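Local coordinates for protein ApaG (Shewanella oneidensis, PDB 1TZA) that is of unknown function and belongs to the ApaG family, whose domain folds as an immunoglobulin-like beta sandwich of the E-set type, at residues D25-I37 with G86-Y100. Numbering follows the deposited sequence.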
# COMPACT_ATOMS: atom_id res chain seq x y z
N ASP A 25 6.28 18.13 -3.20
CA ASP A 25 6.96 16.87 -3.02
C ASP A 25 6.12 15.78 -3.63
O ASP A 25 5.13 15.35 -3.05
CB ASP A 25 7.19 16.59 -1.54
CG ASP A 25 8.05 17.64 -0.88
OD1 ASP A 25 9.26 17.71 -1.21
OD2 ASP A 25 7.52 18.42 -0.06
N GLU A 26 6.50 15.37 -4.84
CA GLU A 26 5.78 14.33 -5.55
C GLU A 26 5.97 12.99 -4.86
O GLU A 26 7.09 12.63 -4.49
CB GLU A 26 6.27 14.24 -7.00
CG GLU A 26 5.90 15.43 -7.86
CD GLU A 26 6.49 15.35 -9.26
OE1 GLU A 26 6.41 14.27 -9.89
OE2 GLU A 26 7.02 16.38 -9.73
N LYS A 27 4.88 12.26 -4.68
CA LYS A 27 4.91 10.94 -4.06
C LYS A 27 3.89 10.06 -4.77
O LYS A 27 2.75 10.47 -5.01
CB LYS A 27 4.55 11.02 -2.57
CG LYS A 27 5.54 11.78 -1.70
CD LYS A 27 4.96 11.97 -0.30
CE LYS A 27 5.76 12.98 0.52
NZ LYS A 27 7.14 12.50 0.86
N TYR A 28 4.29 8.84 -5.10
CA TYR A 28 3.40 7.91 -5.78
C TYR A 28 3.42 6.56 -5.07
O TYR A 28 4.47 5.92 -4.98
CB TYR A 28 3.83 7.76 -7.24
CG TYR A 28 3.92 9.09 -7.96
CD1 TYR A 28 5.10 9.84 -7.92
CD2 TYR A 28 2.83 9.60 -8.65
CE1 TYR A 28 5.18 11.09 -8.55
CE2 TYR A 28 2.90 10.84 -9.28
CZ TYR A 28 4.07 11.58 -9.23
OH TYR A 28 4.13 12.81 -9.84
N LEU A 29 2.26 6.15 -4.57
CA LEU A 29 2.13 4.88 -3.85
C LEU A 29 1.85 3.70 -4.78
O LEU A 29 0.86 3.68 -5.51
CB LEU A 29 1.03 4.96 -2.78
CG LEU A 29 0.69 3.63 -2.08
CD1 LEU A 29 1.90 3.16 -1.25
CD2 LEU A 29 -0.52 3.80 -1.17
N PHE A 30 2.73 2.70 -4.72
CA PHE A 30 2.60 1.50 -5.54
C PHE A 30 2.47 0.28 -4.65
O PHE A 30 2.96 0.26 -3.52
CB PHE A 30 3.85 1.30 -6.40
CG PHE A 30 3.94 2.23 -7.58
CD1 PHE A 30 3.26 1.93 -8.77
CD2 PHE A 30 4.73 3.38 -7.52
CE1 PHE A 30 3.37 2.77 -9.89
CE2 PHE A 30 4.85 4.22 -8.63
CZ PHE A 30 4.17 3.92 -9.82
N SER A 31 1.82 -0.75 -5.16
CA SER A 31 1.72 -2.00 -4.43
C SER A 31 2.37 -3.01 -5.35
O SER A 31 2.37 -2.84 -6.58
CB SER A 31 0.26 -2.41 -4.20
OG SER A 31 -0.37 -2.81 -5.41
N TYR A 32 2.96 -4.05 -4.76
CA TYR A 32 3.55 -5.13 -5.53
C TYR A 32 3.18 -6.45 -4.86
O TYR A 32 3.18 -6.56 -3.63
CB TYR A 32 5.08 -4.97 -5.67
CG TYR A 32 5.87 -4.87 -4.38
CD1 TYR A 32 6.10 -5.99 -3.59
CD2 TYR A 32 6.39 -3.65 -3.97
CE1 TYR A 32 6.85 -5.90 -2.42
CE2 TYR A 32 7.13 -3.54 -2.82
CZ TYR A 32 7.37 -4.67 -2.04
OH TYR A 32 8.11 -4.56 -0.90
N THR A 33 2.81 -7.42 -5.69
CA THR A 33 2.42 -8.74 -5.21
C THR A 33 3.44 -9.74 -5.73
O THR A 33 3.53 -10.00 -6.93
CB THR A 33 1.01 -9.11 -5.72
OG1 THR A 33 0.06 -8.15 -5.25
CG2 THR A 33 0.61 -10.51 -5.21
N ILE A 34 4.22 -10.29 -4.81
CA ILE A 34 5.28 -11.23 -5.14
C ILE A 34 4.80 -12.66 -4.94
O ILE A 34 4.10 -12.97 -3.97
CB ILE A 34 6.53 -11.01 -4.24
CG1 ILE A 34 6.86 -9.52 -4.13
CG2 ILE A 34 7.73 -11.77 -4.80
CD1 ILE A 34 7.36 -8.88 -5.40
N THR A 35 5.17 -13.53 -5.86
CA THR A 35 4.84 -14.95 -5.78
C THR A 35 6.18 -15.65 -5.78
O THR A 35 6.98 -15.47 -6.70
CB THR A 35 4.00 -15.43 -6.97
OG1 THR A 35 2.73 -14.76 -6.98
CG2 THR A 35 3.77 -16.95 -6.88
N ILE A 36 6.43 -16.42 -4.73
CA ILE A 36 7.67 -17.14 -4.57
C ILE A 36 7.38 -18.63 -4.64
O ILE A 36 6.84 -19.22 -3.70
CB ILE A 36 8.30 -16.76 -3.22
CG1 ILE A 36 8.53 -15.25 -3.19
CG2 ILE A 36 9.60 -17.49 -3.02
CD1 ILE A 36 8.48 -14.63 -1.81
N ILE A 37 7.73 -19.24 -5.77
CA ILE A 37 7.49 -20.65 -5.99
C ILE A 37 8.68 -21.53 -5.65
O ILE A 37 9.80 -21.30 -6.14
CB ILE A 37 7.10 -20.91 -7.46
CG1 ILE A 37 6.03 -19.92 -7.91
CG2 ILE A 37 6.58 -22.33 -7.63
CD1 ILE A 37 5.72 -19.99 -9.39
N GLY A 86 4.26 -2.71 -0.59
CA GLY A 86 4.23 -1.54 -1.45
C GLY A 86 5.39 -0.60 -1.22
O GLY A 86 6.24 -0.83 -0.36
N THR A 87 5.42 0.48 -1.99
CA THR A 87 6.49 1.46 -1.84
C THR A 87 6.03 2.78 -2.43
O THR A 87 5.15 2.81 -3.29
CB THR A 87 7.76 1.01 -2.57
OG1 THR A 87 8.83 1.91 -2.24
CG2 THR A 87 7.55 1.03 -4.08
N VAL A 88 6.64 3.87 -1.96
CA VAL A 88 6.31 5.21 -2.43
C VAL A 88 7.48 5.79 -3.22
O VAL A 88 8.58 5.89 -2.70
CB VAL A 88 6.01 6.16 -1.25
CG1 VAL A 88 5.85 7.59 -1.77
CG2 VAL A 88 4.74 5.73 -0.54
N LEU A 89 7.25 6.18 -4.47
CA LEU A 89 8.32 6.76 -5.28
C LEU A 89 8.14 8.26 -5.44
O LEU A 89 7.02 8.76 -5.36
CB LEU A 89 8.35 6.15 -6.68
CG LEU A 89 8.82 4.71 -6.86
CD1 LEU A 89 8.82 4.40 -8.36
CD2 LEU A 89 10.21 4.52 -6.26
N ASP A 90 9.24 8.97 -5.67
CA ASP A 90 9.15 10.41 -5.88
C ASP A 90 8.96 10.72 -7.36
O ASP A 90 8.86 11.89 -7.75
CB ASP A 90 10.39 11.14 -5.33
CG ASP A 90 11.70 10.57 -5.84
OD1 ASP A 90 11.71 9.92 -6.91
OD2 ASP A 90 12.73 10.79 -5.17
N THR A 91 8.90 9.68 -8.19
CA THR A 91 8.66 9.81 -9.64
C THR A 91 7.62 8.77 -10.04
O THR A 91 7.50 7.73 -9.40
CB THR A 91 9.96 9.58 -10.48
OG1 THR A 91 10.54 8.31 -10.13
CG2 THR A 91 10.97 10.70 -10.24
N PRO A 92 6.83 9.04 -11.10
CA PRO A 92 5.80 8.10 -11.56
C PRO A 92 6.34 6.83 -12.20
O PRO A 92 5.57 5.94 -12.60
CB PRO A 92 4.97 8.94 -12.53
CG PRO A 92 5.97 9.89 -13.09
CD PRO A 92 6.75 10.30 -11.86
N PHE A 93 7.66 6.74 -12.32
CA PHE A 93 8.29 5.56 -12.89
C PHE A 93 9.51 5.20 -12.06
O PHE A 93 10.18 6.08 -11.54
CB PHE A 93 8.75 5.80 -14.32
CG PHE A 93 9.54 4.65 -14.88
CD1 PHE A 93 8.91 3.46 -15.25
CD2 PHE A 93 10.93 4.73 -15.00
CE1 PHE A 93 9.65 2.37 -15.73
CE2 PHE A 93 11.68 3.65 -15.48
CZ PHE A 93 11.04 2.47 -15.84
N GLY A 94 9.78 3.91 -11.97
CA GLY A 94 10.93 3.44 -11.22
C GLY A 94 11.11 1.95 -11.41
O GLY A 94 10.28 1.29 -12.05
N ILE A 95 12.18 1.42 -10.84
CA ILE A 95 12.50 -0.00 -10.94
C ILE A 95 12.88 -0.62 -9.59
O ILE A 95 13.46 0.03 -8.72
CB ILE A 95 13.68 -0.22 -11.92
CG1 ILE A 95 13.34 0.33 -13.30
CG2 ILE A 95 14.02 -1.69 -12.02
CD1 ILE A 95 12.14 -0.32 -13.93
N MSE A 96 12.55 -1.89 -9.42
CA MSE A 96 12.88 -2.61 -8.20
C MSE A 96 13.53 -3.96 -8.53
O MSE A 96 13.20 -4.60 -9.53
CB MSE A 96 11.63 -2.85 -7.35
CG MSE A 96 11.17 -1.66 -6.51
SE MSE A 96 9.65 -2.16 -5.38
CE MSE A 96 10.58 -3.06 -3.91
N TYR A 97 14.47 -4.38 -7.69
CA TYR A 97 15.14 -5.66 -7.85
C TYR A 97 15.86 -5.98 -6.55
O TYR A 97 15.96 -5.13 -5.68
CB TYR A 97 16.11 -5.63 -9.05
CG TYR A 97 17.37 -4.82 -8.87
CD1 TYR A 97 18.45 -5.33 -8.14
CD2 TYR A 97 17.51 -3.56 -9.45
CE1 TYR A 97 19.63 -4.60 -8.00
CE2 TYR A 97 18.68 -2.83 -9.32
CZ TYR A 97 19.73 -3.35 -8.60
OH TYR A 97 20.88 -2.62 -8.46
N GLY A 98 16.35 -7.21 -6.42
CA GLY A 98 17.05 -7.59 -5.20
C GLY A 98 17.11 -9.09 -4.98
O GLY A 98 17.09 -9.87 -5.94
N THR A 99 17.18 -9.50 -3.72
CA THR A 99 17.24 -10.91 -3.39
C THR A 99 16.58 -11.23 -2.06
O THR A 99 16.37 -10.35 -1.23
CB THR A 99 18.70 -11.40 -3.31
OG1 THR A 99 19.38 -10.68 -2.28
CG2 THR A 99 19.42 -11.17 -4.63
N TYR A 100 16.24 -12.50 -1.89
CA TYR A 100 15.63 -13.00 -0.67
C TYR A 100 16.64 -13.97 -0.09
O TYR A 100 17.19 -14.81 -0.82
CB TYR A 100 14.34 -13.77 -0.98
CG TYR A 100 13.17 -12.91 -1.39
CD1 TYR A 100 12.81 -11.80 -0.63
CD2 TYR A 100 12.39 -13.24 -2.49
CE1 TYR A 100 11.69 -11.04 -0.97
CE2 TYR A 100 11.27 -12.49 -2.84
CZ TYR A 100 10.92 -11.39 -2.07
OH TYR A 100 9.79 -10.65 -2.38
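Tyr28 to Ser31 pair with Gly86 to Leu89 as antiparallel strands in one sheet of the ApaG beta sandwich. The chain then turns through Asp90 to Pro92 and crosses to the other sheet as strand 93-100, whose axis passes 10.1 Å from that of strand 28-37 at 39°. Four backbone hydrogen bonds join the paired strands; the straightest runs from Phe30 N to Thr87 O (2.8 Å, 167° at the hydrogen).

The tight part is the face carrying Tyr28, Phe30 and Tyr32, packed on the turn and on strand 93-100. Pro92 covers one face of the buried Tyr28 ring, its CB 4.3 Å from the centroid in a CH-pi contact. Phe30 CE2 lies 4.0 Å from Leu89 CD1. With chi1 at 56°, Tyr32 CG sits between the backbone N and the carbonyl carbon, and the ring lies against Gly86 N and selenomethionine Met96. The Tyr32 and Met96 side chains cross at about a right angle, with Met96 CE 3.6 Å from Tyr32 CE2. SE sits obliquely, 4.6 Å from the ring centroid, in a Met-aromatic contact, and Trp51 also meets the ring. Further along, the Tyr100 ring receives Ile36 CD1 obliquely at CE2 (3.7 Å). Ile34 CG2 comes to its edge, and Tyr83 hydrogen-bonds its OH.

The opposite face of the paired strands carries Leu29 and Val88, which touch through CD1 and CG2. Leu29 packs on Gly86 of the second subunit, and Val88 on Val88 of that subunit.

The loop end is looser and nearer solvent. Lys27 CB touches Val88 CG1, and both residues are partly exposed. Asp90 OD2 forms a salt bridge with Lys59. Glu26 is exposed, yet the buried Tyr28 ring reaches it: Tyr28 OH donates to Glu26 OE1 at 2.7 Å, from above the carboxylate plane.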